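Local atomic coordinates of general Secretion Pathway Protein (Vibrio vulnificus, PDB entry 4G54), a protein that probably binds peptidoglycan in the periplasm, as part of the EpsAB fusion protein of the type II secretion system. Residues L19-V24 with V115-S120; K39-R44 with T75-L80; L80-H85 with R89-L94; V93-E96 with V102-L105. One frame throughout, in Å; residues are numbered along the deposited sequence.

Interaction 1 (L19-V24 with V115-S120); sequences LGESAV and VSQLMS
Gln117 sets its amide NE2 over the flat carboxylate of Glu21, the two side chains crossing at about a right angle. The contact fastens the loop ahead of helix 30-40 to helix 115-121, at the surface of a domain related by sequence to C39-like peptidases. Gln117 NE2 donates to Glu21 OE2 at 2.9 Å, with an angle of 158° at the hydrogen. The acceptor lies in the plane of the amide, but the donor comes down from above the carboxylate, 77° out of its plane, so the two flat groups are turned steeply against each other. Glu21 presents itself in this way because its chain bends at chi2 (91°), which folds the carboxylate over toward the helix. Glutamine suits its place because its amide can serve two partners at once: while NE2 reaches the loop, OE1 accepts a hydrogen bond from the backbone N of Thr114, just before the helix begins. The side chain of Glu21 also touches Phe113 of strand 110-114, and Val24 reaches Leu111 and Phe113, so the loop rests on this edge strand as well as on the helix.

A second, looser touch comes one helical turn further on, where the apolar branch of Leu19 approaches Ser120. A small serine lets the leucine come close to the helix, and its hydroxyl is occupied within the helix itself, donating to Gln117 O at 2.8 Å. Leu19 CD1 stops 3.9 Å from Ser120 OG.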
loop_
_atom_site.group_PDB
_atom_site.type_symbol
_atom_site.label_atom_id
_atom_site.label_comp_id
_atom_site.label_asym_id
_atom_site.label_seq_id
_atom_site.Cartn_x
_atom_site.Cartn_y
_atom_site.Cartn_z
ATOM N N LEU A 19 17.246 15.832 16.532
ATOM C CA LEU A 19 17.001 15.710 17.973
ATOM C C LEU A 19 18.004 14.673 18.490
ATOM O O LEU A 19 19.219 14.853 18.258
ATOM C CB LEU A 19 15.540 15.404 18.310
ATOM C CG LEU A 19 14.691 16.641 18.570
ATOM C CD1 LEU A 19 13.728 16.948 17.413
ATOM C CD2 LEU A 19 13.912 16.469 19.905
ATOM N N GLY A 20 17.546 13.605 19.156
ATOM C CA GLY A 20 18.481 12.537 19.586
ATOM C C GLY A 20 18.635 11.329 18.655
ATOM O O GLY A 20 19.483 10.468 18.885
ATOM N N GLU A 21 17.832 11.236 17.595
ATOM C CA GLU A 21 17.849 9.991 16.810
ATOM C C GLU A 21 18.348 10.108 15.348
ATOM O O GLU A 21 17.569 10.009 14.379
ATOM C CB GLU A 21 16.503 9.230 16.925
ATOM C CG GLU A 21 16.051 8.856 18.380
ATOM C CD GLU A 21 15.182 9.933 18.996
ATOM O OE1 GLU A 21 14.677 10.756 18.210
ATOM O OE2 GLU A 21 14.997 9.971 20.240
ATOM N N SER A 22 19.664 10.282 15.194
ATOM C CA SER A 22 20.256 10.322 13.842
ATOM C C SER A 22 20.083 8.978 13.035
ATOM O O SER A 22 20.086 8.998 11.813
ATOM C CB SER A 22 21.712 10.855 13.859
ATOM O OG SER A 22 22.657 9.872 14.271
ATOM N N ALA A 23 19.943 7.837 13.724
ATOM C CA ALA A 23 19.713 6.540 13.042
ATOM C C ALA A 23 18.444 6.567 12.184
ATOM O O ALA A 23 18.400 5.849 11.167
ATOM C CB ALA A 23 19.590 5.426 14.031
ATOM N N VAL A 24 17.425 7.335 12.598
ATOM C CA VAL A 24 16.152 7.312 11.848
ATOM C C VAL A 24 16.284 7.934 10.524
ATOM O O VAL A 24 15.443 7.663 9.635
ATOM C CB VAL A 24 15.000 8.150 12.454
ATOM C CG1 VAL A 24 13.715 7.311 12.547
ATOM C CG2 VAL A 24 15.369 8.905 13.662
ATOM N N VAL A 115 4.925 8.144 20.195
ATOM C CA VAL A 115 4.204 9.238 19.508
ATOM C C VAL A 115 5.014 10.541 19.628
ATOM O O VAL A 115 5.203 11.276 18.657
ATOM C CB VAL A 115 2.838 9.491 20.148
ATOM C CG1 VAL A 115 2.079 10.566 19.354
ATOM C CG2 VAL A 115 2.060 8.283 20.041
ATOM N N SER A 116 5.478 10.834 20.849
ATOM C CA SER A 116 6.265 12.043 21.035
ATOM C C SER A 116 7.484 12.096 20.106
ATOM O O SER A 116 7.731 13.104 19.453
ATOM C CB SER A 116 6.671 12.175 22.490
ATOM O OG SER A 116 7.394 13.350 22.678
ATOM N N GLN A 117 8.210 10.982 19.989
ATOM C CA GLN A 117 9.415 10.997 19.139
ATOM C C GLN A 117 9.002 11.197 17.692
ATOM O O GLN A 117 9.621 12.029 16.971
ATOM C CB GLN A 117 10.141 9.704 19.298
ATOM C CG GLN A 117 10.895 9.565 20.579
ATOM C CD GLN A 117 11.496 8.141 20.686
ATOM O OE1 GLN A 117 10.752 7.149 20.764
ATOM N NE2 GLN A 117 12.818 8.040 20.572
ATOM N N LEU A 118 7.978 10.448 17.252
ATOM C CA LEU A 118 7.507 10.638 15.873
ATOM C C LEU A 118 7.090 12.098 15.551
ATOM O O LEU A 118 7.505 12.729 14.541
ATOM C CB LEU A 118 6.294 9.710 15.561
ATOM C CG LEU A 118 5.687 9.953 14.184
ATOM C CD1 LEU A 118 6.649 9.526 13.028
ATOM C CD2 LEU A 118 4.447 9.057 14.170
ATOM N N MET A 119 6.313 12.681 16.442
ATOM C CA MET A 119 5.780 14.001 16.169
ATOM C C MET A 119 6.806 15.091 16.183
ATOM O O MET A 119 6.572 16.156 15.543
ATOM C CB MET A 119 4.580 14.284 17.110
ATOM C CG MET A 119 3.357 13.350 16.819
ATOM S SD MET A 119 2.834 12.943 15.090
ATOM C CE MET A 119 2.291 11.332 15.348
ATOM N N SER A 120 7.936 14.871 16.876
ATOM C CA SER A 120 9.001 15.841 16.870
ATOM C C SER A 120 9.730 15.963 15.500
ATOM O O SER A 120 10.315 17.018 15.206
ATOM C CB SER A 120 9.922 15.558 18.063
ATOM O OG SER A 120 10.727 14.455 17.719
#

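Interaction 2 (K39-R44 with T75-L80)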
loop_
_atom_site.group_PDB
_atom_site.type_symbol
_atom_site.label_atom_id
_atom_site.label_comp_id
_atom_site.label_asym_id
_atom_site.label_seq_id
_atom_site.Cartn_x
_atom_site.Cartn_y
_atom_site.Cartn_z
ATOM N N LYS A 39 10.784 -3.112 -1.430
ATOM C CA LYS A 39 11.283 -4.426 -1.003
ATOM C C LYS A 39 10.267 -5.110 -0.032
ATOM O O LYS A 39 10.159 -6.342 0.016
ATOM C CB LYS A 39 12.574 -4.269 -0.249
ATOM C CG LYS A 39 13.703 -3.736 -1.036
ATOM C CD LYS A 39 15.033 -3.801 -0.168
ATOM C CE LYS A 39 16.022 -2.828 -0.736
ATOM N NZ LYS A 39 17.241 -2.747 0.126
ATOM N N LEU A 40 9.563 -4.319 0.807
ATOM C CA LEU A 40 8.559 -4.862 1.716
ATOM C C LEU A 40 7.444 -5.525 0.973
ATOM O O LEU A 40 6.843 -6.469 1.491
ATOM C CB LEU A 40 7.934 -3.738 2.583
ATOM C CG LEU A 40 8.478 -3.522 3.950
ATOM C CD1 LEU A 40 9.757 -2.931 3.726
ATOM C CD2 LEU A 40 7.585 -2.578 4.783
ATOM N N TRP A 41 7.162 -5.066 -0.249
ATOM C CA TRP A 41 6.174 -5.719 -1.079
ATOM C C TRP A 41 6.765 -6.901 -1.870
ATOM O O TRP A 41 6.057 -7.611 -2.635
ATOM C CB TRP A 41 5.550 -4.680 -2.031
ATOM C CG TRP A 41 4.694 -3.669 -1.330
ATOM C CD1 TRP A 41 5.062 -2.484 -0.894
ATOM C CD2 TRP A 41 3.297 -3.805 -1.052
ATOM N NE1 TRP A 41 4.000 -1.797 -0.322
ATOM C CE2 TRP A 41 2.879 -2.605 -0.422
ATOM C CE3 TRP A 41 2.368 -4.822 -1.301
ATOM C CZ2 TRP A 41 1.499 -2.382 -0.016
ATOM C CZ3 TRP A 41 1.028 -4.616 -0.905
ATOM C CH2 TRP A 41 0.643 -3.436 -0.252
ATOM N N GLY A 42 8.063 -7.170 -1.691
ATOM C CA GLY A 42 8.713 -8.278 -2.414
ATOM C C GLY A 42 9.350 -7.933 -3.754
ATOM O O GLY A 42 9.721 -8.895 -4.516
ATOM N N TYR A 43 9.452 -6.634 -4.085
ATOM C CA TYR A 43 9.869 -6.233 -5.398
ATOM C C TYR A 43 11.177 -5.471 -5.426
ATOM O O TYR A 43 11.470 -4.671 -4.539
ATOM C CB TYR A 43 8.824 -5.373 -6.079
ATOM C CG TYR A 43 7.589 -6.194 -6.354
ATOM C CD1 TYR A 43 7.608 -7.214 -7.326
ATOM C CD2 TYR A 43 6.386 -5.990 -5.653
ATOM C CE1 TYR A 43 6.462 -7.989 -7.601
ATOM C CE2 TYR A 43 5.242 -6.756 -5.941
ATOM C CZ TYR A 43 5.319 -7.757 -6.924
ATOM O OH TYR A 43 4.283 -8.615 -7.222
ATOM N N ARG A 44 11.914 -5.723 -6.530
ATOM C CA ARG A 44 13.072 -4.973 -6.892
ATOM C C ARG A 44 12.629 -3.804 -7.820
ATOM O O ARG A 44 12.183 -3.992 -8.970
ATOM C CB ARG A 44 14.130 -5.959 -7.492
ATOM C CG ARG A 44 15.443 -5.358 -7.972
ATOM C CD ARG A 44 16.266 -6.487 -8.641
ATOM N NE ARG A 44 15.461 -7.268 -9.620
ATOM C CZ ARG A 44 15.224 -8.583 -9.552
ATOM N NH1 ARG A 44 15.741 -9.301 -8.560
ATOM N NH2 ARG A 44 14.483 -9.186 -10.483
ATOM N N THR A 75 -3.689 3.605 8.603
ATOM C CA THR A 75 -3.139 3.080 7.279
ATOM C C THR A 75 -3.284 1.576 7.154
ATOM O O THR A 75 -2.891 0.844 8.094
ATOM C CB THR A 75 -1.710 3.529 7.024
ATOM O OG1 THR A 75 -1.342 3.188 5.676
ATOM C CG2 THR A 75 -0.713 2.940 7.984
ATOM N N PRO A 76 -3.747 1.179 5.969
ATOM C CA PRO A 76 -3.952 -0.287 5.784
ATOM C C PRO A 76 -2.649 -1.000 5.342
ATOM O O PRO A 76 -2.658 -2.271 5.226
ATOM C CB PRO A 76 -5.029 -0.348 4.667
ATOM C CG PRO A 76 -4.779 0.899 3.885
ATOM C CD PRO A 76 -4.424 1.960 4.894
ATOM N N HIS A 77 -1.536 -0.277 5.081
ATOM C CA HIS A 77 -0.294 -0.945 4.657
ATOM C C HIS A 77 0.838 0.024 4.952
ATOM O O HIS A 77 0.639 1.194 5.372
ATOM C CB HIS A 77 -0.332 -1.213 3.119
ATOM C CG HIS A 77 -0.909 -0.074 2.308
ATOM N ND1 HIS A 77 -0.275 1.117 2.031
ATOM C CD2 HIS A 77 -2.080 -0.056 1.620
ATOM C CE1 HIS A 77 -1.043 1.866 1.244
ATOM N NE2 HIS A 77 -2.169 1.196 1.007
ATOM N N PRO A 78 2.061 -0.414 4.836
ATOM C CA PRO A 78 3.206 0.412 5.179
ATOM C C PRO A 78 3.266 1.665 4.281
ATOM O O PRO A 78 2.732 1.703 3.166
ATOM C CB PRO A 78 4.422 -0.516 4.942
ATOM C CG PRO A 78 3.827 -1.891 5.227
ATOM C CD PRO A 78 2.405 -1.835 4.620
ATOM N N LEU A 79 3.916 2.708 4.816
ATOM C CA LEU A 79 4.081 4.006 4.132
ATOM C C LEU A 79 5.481 4.467 4.288
ATOM O O LEU A 79 6.244 3.994 5.224
ATOM C CB LEU A 79 3.188 5.092 4.876
ATOM C CG LEU A 79 1.693 4.836 4.728
ATOM C CD1 LEU A 79 0.949 5.876 5.531
ATOM C CD2 LEU A 79 1.184 4.951 3.299
ATOM N N LEU A 80 5.910 5.451 3.451
ATOM C CA LEU A 80 7.234 6.106 3.670
ATOM C C LEU A 80 6.968 7.472 4.344
ATOM O O LEU A 80 6.131 8.247 3.798
ATOM C CB LEU A 80 7.930 6.320 2.323
ATOM C CG LEU A 80 9.372 6.907 2.450
ATOM C CD1 LEU A 80 10.354 5.799 3.008
ATOM C CD2 LEU A 80 9.807 7.321 1.017
HETATM O O HOH W 1 3.410 0.845 0.680
#
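Leu40 and Pro78 make the aliphatic half of this buried contact: Leu40 CD2 lies 3.8 Å from Pro78 CB and equally near CG, so one methyl bears on the side of the pyrrolidine ring. Leucine and proline present only carbon on the surfaces that meet.

The aromatic half is an offset edge-to-face pair in which the edge of Trp41 is directed at the face of His77. The centroid of the six-membered ring of Trp41 stands 6.0 Å from that of the His77 ring, and the planes are inclined at 62°. The nearest approach is Trp41 CZ2 to His77 CB, at 3.8 Å.

Polar links complete the joint. A water lying in the indole plane accepts from Trp41 NE1 (2.9 Å) and donates to Pro78 O (2.7 Å), thus satisfying the buried N-H and bridging the segments. Pro78 O also receives a long bond of 3.3 Å from His77 ND1, nearly straight at 173°. The His77 rotamer, with CG between the backbone N and the carbonyl carbon (chi1 41°), sets ND1 to reach this next carbonyl. Thr75 OG1 donates to His77 O at 2.8 Å, on a lone pair.

Helix 30-40 ends here in a Schellman motif, with Gly42 taking the positive phi that turns the chain toward strand 43-44. Trp41 also meets Phe60 and Trp209 edge-to-face, and His77 meets His201 likewise. Leu40 packs on Val93 and Leu95 of strand 88-97, while Pro78 touches Leu37, so the helix end is seated against the start of strand 79-85 and its neighbour in the sheet.

Interaction 3 (L80-H85 with R89-L94)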
loop_
_atom_site.group_PDB
_atom_site.type_symbol
_atom_site.label_atom_id
_atom_site.label_comp_id
_atom_site.label_asym_id
_atom_site.label_seq_id
_atom_site.Cartn_x
_atom_site.Cartn_y
_atom_site.Cartn_z
ATOM N N LEU A 80 5.910 5.451 3.451
ATOM C CA LEU A 80 7.234 6.106 3.670
ATOM C C LEU A 80 6.968 7.472 4.344
ATOM O O LEU A 80 6.131 8.247 3.798
ATOM C CB LEU A 80 7.930 6.320 2.323
ATOM C CG LEU A 80 9.372 6.907 2.450
ATOM C CD1 LEU A 80 10.354 5.799 3.008
ATOM C CD2 LEU A 80 9.807 7.321 1.017
ATOM N N LEU A 81 7.586 7.693 5.518
ATOM C CA LEU A 81 7.340 8.952 6.245
ATOM C C LEU A 81 8.456 9.921 5.840
ATOM O O LEU A 81 9.632 9.564 5.807
ATOM C CB LEU A 81 7.427 8.745 7.772
ATOM C CG LEU A 81 6.451 7.696 8.300
ATOM C CD1 LEU A 81 6.587 7.730 9.837
ATOM C CD2 LEU A 81 5.029 7.964 7.850
ATOM N N THR A 82 8.128 11.186 5.590
ATOM C CA THR A 82 9.138 12.229 5.406
ATOM C C THR A 82 9.399 12.799 6.777
ATOM O O THR A 82 8.452 13.367 7.422
ATOM C CB THR A 82 8.622 13.329 4.431
ATOM O OG1 THR A 82 8.297 12.748 3.134
ATOM C CG2 THR A 82 9.734 14.429 4.213
ATOM N N LEU A 83 10.668 12.777 7.195
ATOM C CA LEU A 83 11.050 13.420 8.481
ATOM C C LEU A 83 11.742 14.759 8.159
ATOM O O LEU A 83 12.442 14.878 7.141
ATOM C CB LEU A 83 11.949 12.493 9.272
ATOM C CG LEU A 83 11.363 11.088 9.589
ATOM C CD1 LEU A 83 12.317 10.340 10.558
ATOM C CD2 LEU A 83 9.970 11.214 10.172
ATOM N N GLN A 84 11.495 15.785 8.978
ATOM C CA GLN A 84 12.070 17.107 8.688
ATOM C C GLN A 84 12.682 17.567 10.014
ATOM O O GLN A 84 12.085 17.366 11.073
ATOM C CB GLN A 84 11.036 18.130 8.075
ATOM C CG GLN A 84 9.728 17.479 7.409
ATOM C CD GLN A 84 9.012 18.215 6.206
ATOM O OE1 GLN A 84 9.464 19.288 5.738
ATOM N NE2 GLN A 84 7.873 17.592 5.694
ATOM N N HIS A 85 13.920 18.072 9.957
ATOM C CA HIS A 85 14.579 18.641 11.148
ATOM C C HIS A 85 15.538 19.726 10.713
ATOM O O HIS A 85 16.545 19.475 10.023
ATOM C CB HIS A 85 15.293 17.600 12.011
ATOM C CG HIS A 85 15.979 18.184 13.207
ATOM N ND1 HIS A 85 15.282 18.748 14.261
ATOM C CD2 HIS A 85 17.297 18.307 13.509
ATOM C CE1 HIS A 85 16.146 19.194 15.159
ATOM N NE2 HIS A 85 17.373 18.930 14.733
ATOM N N ARG A 89 15.813 16.967 5.281
ATOM C CA ARG A 89 14.787 15.891 5.139
ATOM C C ARG A 89 15.437 14.510 5.191
ATOM O O ARG A 89 16.607 14.320 4.791
ATOM C CB ARG A 89 13.921 16.014 3.850
ATOM C CG ARG A 89 12.999 17.254 3.877
ATOM C CD ARG A 89 12.713 17.794 2.493
ATOM N NE ARG A 89 11.919 16.838 1.737
ATOM C CZ ARG A 89 10.580 16.795 1.685
ATOM N NH1 ARG A 89 9.842 17.698 2.345
ATOM N NH2 ARG A 89 9.984 15.829 0.944
ATOM N N ALA A 90 14.670 13.554 5.667
ATOM C CA ALA A 90 15.048 12.151 5.673
ATOM C C ALA A 90 13.787 11.349 5.575
ATOM O O ALA A 90 12.649 11.903 5.644
ATOM C CB ALA A 90 15.798 11.757 6.935
ATOM N N TYR A 91 13.933 10.066 5.281
ATOM C CA TYR A 91 12.756 9.263 4.871
ATOM C C TYR A 91 12.885 7.924 5.611
ATOM O O TYR A 91 13.943 7.360 5.644
ATOM C CB TYR A 91 12.801 9.001 3.334
ATOM C CG TYR A 91 12.639 10.290 2.573
ATOM C CD1 TYR A 91 13.756 11.092 2.245
ATOM C CD2 TYR A 91 11.343 10.744 2.240
ATOM C CE1 TYR A 91 13.579 12.301 1.612
ATOM C CE2 TYR A 91 11.139 11.976 1.559
ATOM C CZ TYR A 91 12.282 12.746 1.237
ATOM O OH TYR A 91 12.180 13.940 0.589
ATOM N N VAL A 92 11.787 7.445 6.198
ATOM C CA VAL A 92 11.831 6.181 6.945
ATOM C C VAL A 92 10.534 5.400 6.654
ATOM O O VAL A 92 9.503 5.994 6.366
ATOM C CB VAL A 92 12.017 6.462 8.476
ATOM C CG1 VAL A 92 10.765 7.128 9.117
ATOM C CG2 VAL A 92 12.388 5.235 9.174
ATOM N N VAL A 93 10.637 4.079 6.578
ATOM C CA VAL A 93 9.456 3.265 6.351
ATOM C C VAL A 93 8.697 3.066 7.619
ATOM O O VAL A 93 9.262 2.645 8.641
ATOM C CB VAL A 93 9.807 1.913 5.673
ATOM C CG1 VAL A 93 8.593 0.971 5.684
ATOM C CG2 VAL A 93 10.310 2.191 4.231
ATOM N N LEU A 94 7.382 3.354 7.573
ATOM C CA LEU A 94 6.497 2.990 8.705
ATOM C C LEU A 94 5.966 1.617 8.392
ATOM O O LEU A 94 5.249 1.401 7.402
ATOM C CB LEU A 94 5.321 4.008 8.789
ATOM C CG LEU A 94 4.226 3.646 9.812
ATOM C CD1 LEU A 94 4.734 3.805 11.181
ATOM C CD2 LEU A 94 3.026 4.601 9.602
#
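Leu81 and Val92 form a hydrogen-bonded antiparallel pair, as do Leu83 and Ala90. Leu81 N to Val92 O and Leu83 N to Ala90 O are both 2.7 Å, and each bond has a return partner from the facing N-H.

Side chains alternate between the two faces of the sheet. On one face Val92 CG1 fits between the leucines, 3.8 Å from Leu83 CD1 and close to Leu81 CB; Ala90, a small residue, touches Trp18 there. On the other face Leu80 CD2 meets Tyr91 CD2 at 3.9 Å, and Leu80 CD1 reaches Val93 CG2.

On this second face Arg89, bent at chi3 (67°), brings its guanidinium round so that NE and NH2 both donate to Tyr91 OH, at 3.1 and 2.9 Å. Thr82 CG2 sits 3.5 Å above the centre of the guanidinium plane, a methyl suited to the flat cation. Glu125 joins the group from strand 125-131, accepting from Thr82 OG1 and forming a salt bridge with Arg89 NH2; this probably offsets the nearby positive charge of Arg30.

The pairing is that of antiparallel strands, and the short link between residues 85 and 89 makes it a beta hairpin, central in a six-stranded antiparallel sheet.

Interaction 4 (V93-E96 with V102-L105)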
loop_
_atom_site.group_PDB
_atom_site.type_symbol
_atom_site.label_atom_id
_atom_site.label_comp_id
_atom_site.label_asym_id
_atom_site.label_seq_id
_atom_site.Cartn_x
_atom_site.Cartn_y
_atom_site.Cartn_z
ATOM N N VAL A 93 10.637 4.079 6.578
ATOM C CA VAL A 93 9.456 3.265 6.351
ATOM C C VAL A 93 8.697 3.066 7.619
ATOM O O VAL A 93 9.262 2.645 8.641
ATOM C CB VAL A 93 9.807 1.913 5.673
ATOM C CG1 VAL A 93 8.593 0.971 5.684
ATOM C CG2 VAL A 93 10.310 2.191 4.231
ATOM N N LEU A 94 7.382 3.354 7.573
ATOM C CA LEU A 94 6.497 2.990 8.705
ATOM C C LEU A 94 5.966 1.617 8.392
ATOM O O LEU A 94 5.249 1.401 7.402
ATOM C CB LEU A 94 5.321 4.008 8.789
ATOM C CG LEU A 94 4.226 3.646 9.812
ATOM C CD1 LEU A 94 4.734 3.805 11.181
ATOM C CD2 LEU A 94 3.026 4.601 9.602
ATOM N N LEU A 95 6.269 0.650 9.278
ATOM C CA LEU A 95 5.814 -0.715 9.091
ATOM C C LEU A 95 4.548 -0.930 9.823
ATOM O O LEU A 95 3.652 -1.617 9.261
ATOM C CB LEU A 95 6.928 -1.734 9.602
ATOM C CG LEU A 95 6.580 -3.208 9.596
ATOM C CD1 LEU A 95 6.454 -3.720 8.160
ATOM C CD2 LEU A 95 7.742 -3.955 10.335
ATOM N N GLU A 96 4.460 -0.513 11.096
ATOM C CA GLU A 96 3.168 -0.640 11.796
ATOM C C GLU A 96 3.004 0.496 12.784
ATOM O O GLU A 96 3.943 1.159 13.112
ATOM C CB GLU A 96 2.997 -1.962 12.466
ATOM C CG GLU A 96 4.076 -2.307 13.411
ATOM C CD GLU A 96 3.871 -3.784 13.914
ATOM O OE1 GLU A 96 4.741 -4.637 13.733
ATOM O OE2 GLU A 96 2.772 -4.049 14.469
ATOM N N VAL A 102 5.255 3.608 16.937
ATOM C CA VAL A 102 5.309 3.196 15.519
ATOM C C VAL A 102 6.600 2.389 15.385
ATOM O O VAL A 102 7.557 2.539 16.158
ATOM C CB VAL A 102 5.354 4.371 14.586
ATOM C CG1 VAL A 102 3.973 5.113 14.580
ATOM C CG2 VAL A 102 6.550 5.383 14.913
ATOM N N VAL A 103 6.526 1.428 14.470
ATOM C CA VAL A 103 7.720 0.625 14.111
ATOM C C VAL A 103 8.237 1.129 12.795
ATOM O O VAL A 103 7.523 1.232 11.802
ATOM C CB VAL A 103 7.413 -0.896 14.034
ATOM C CG1 VAL A 103 8.654 -1.680 13.552
ATOM C CG2 VAL A 103 6.945 -1.302 15.424
ATOM N N LEU A 104 9.506 1.548 12.804
ATOM C CA LEU A 104 10.158 2.211 11.653
ATOM C C LEU A 104 11.279 1.330 11.097
ATOM O O LEU A 104 12.009 0.682 11.857
ATOM C CB LEU A 104 10.718 3.547 12.104
ATOM C CG LEU A 104 9.685 4.504 12.725
ATOM C CD1 LEU A 104 10.442 5.794 13.057
ATOM C CD2 LEU A 104 8.536 4.720 11.736
ATOM N N LEU A 105 11.434 1.348 9.785
ATOM C CA LEU A 105 12.558 0.663 9.068
ATOM C C LEU A 105 13.402 1.696 8.342
ATOM O O LEU A 105 12.893 2.449 7.533
ATOM C CB LEU A 105 12.011 -0.392 8.105
ATOM C CG LEU A 105 11.010 -1.378 8.677
ATOM C CD1 LEU A 105 10.470 -2.310 7.546
ATOM C CD2 LEU A 105 11.685 -2.288 9.704
#
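Val103 faces both Leu95 and Glu96, the signature of a classic beta bulge. Leu95 N donates to Val103 O, while Val103 N donates to Glu96 O, both at 2.9 Å, so one residue on strand 101-105 is matched by two on strand 88-97. Leu95 adopts near-helical backbone angles (psi -47°), which accommodate the extra residue. Before the bulge the pairing is regular: Val93 and Leu105 exchange two backbone bonds, Leu105 N to Val93 O being 2.8 Å.

The side chains follow the shift. Glu96 and Val103 run side by side, with Glu96 CG 3.6 Å from Val103 CG2; Leu95 CD2 lies 4.0 Å from Val103 CG1. Leu94 crosses Val102 at about a right angle, its CD1 3.5 Å from Val102 CB, and touches Leu104 CD2. Beta-branched valine is well suited to extended strands, and leucine reaches farther, as Leu94 does to Val102.

Glutamate suits the partly exposed end of the strand: its CG lies against Val103, and its carboxylate forms a salt bridge with Arg101.

Farther out, helix 30-40 packs Leu37 on Val93 and Leu40 on Leu105, while Leu104 touches Leu81 of strand 79-85, and strand 110-114 flanks strand 101-105 at the sheet's edge.

How the interactions relate
From the N terminus, interaction 1 opens first and closes last, joining residues 19-24 to helix 115-121 and enclosing the other three along the chain. Within that span, interaction 2 brings the end of helix 30-40 to the start of strand 79-85. Interactions 3 and 4 follow as two consecutive hairpins, the second beginning on the strand where the first ends and sharing Val93 and Leu94 with it, while interactions 2 and 3 share Leu80. Interactions 3 and 4 set the register of three successive strands, and interaction 2 seats the helix end on the same sheet. Leu118 of the helix in interaction 1 packs on Leu81, and Val24 of the N-terminal loop on Leu104. The centres of interactions 1 and 2 are about 22 Å apart.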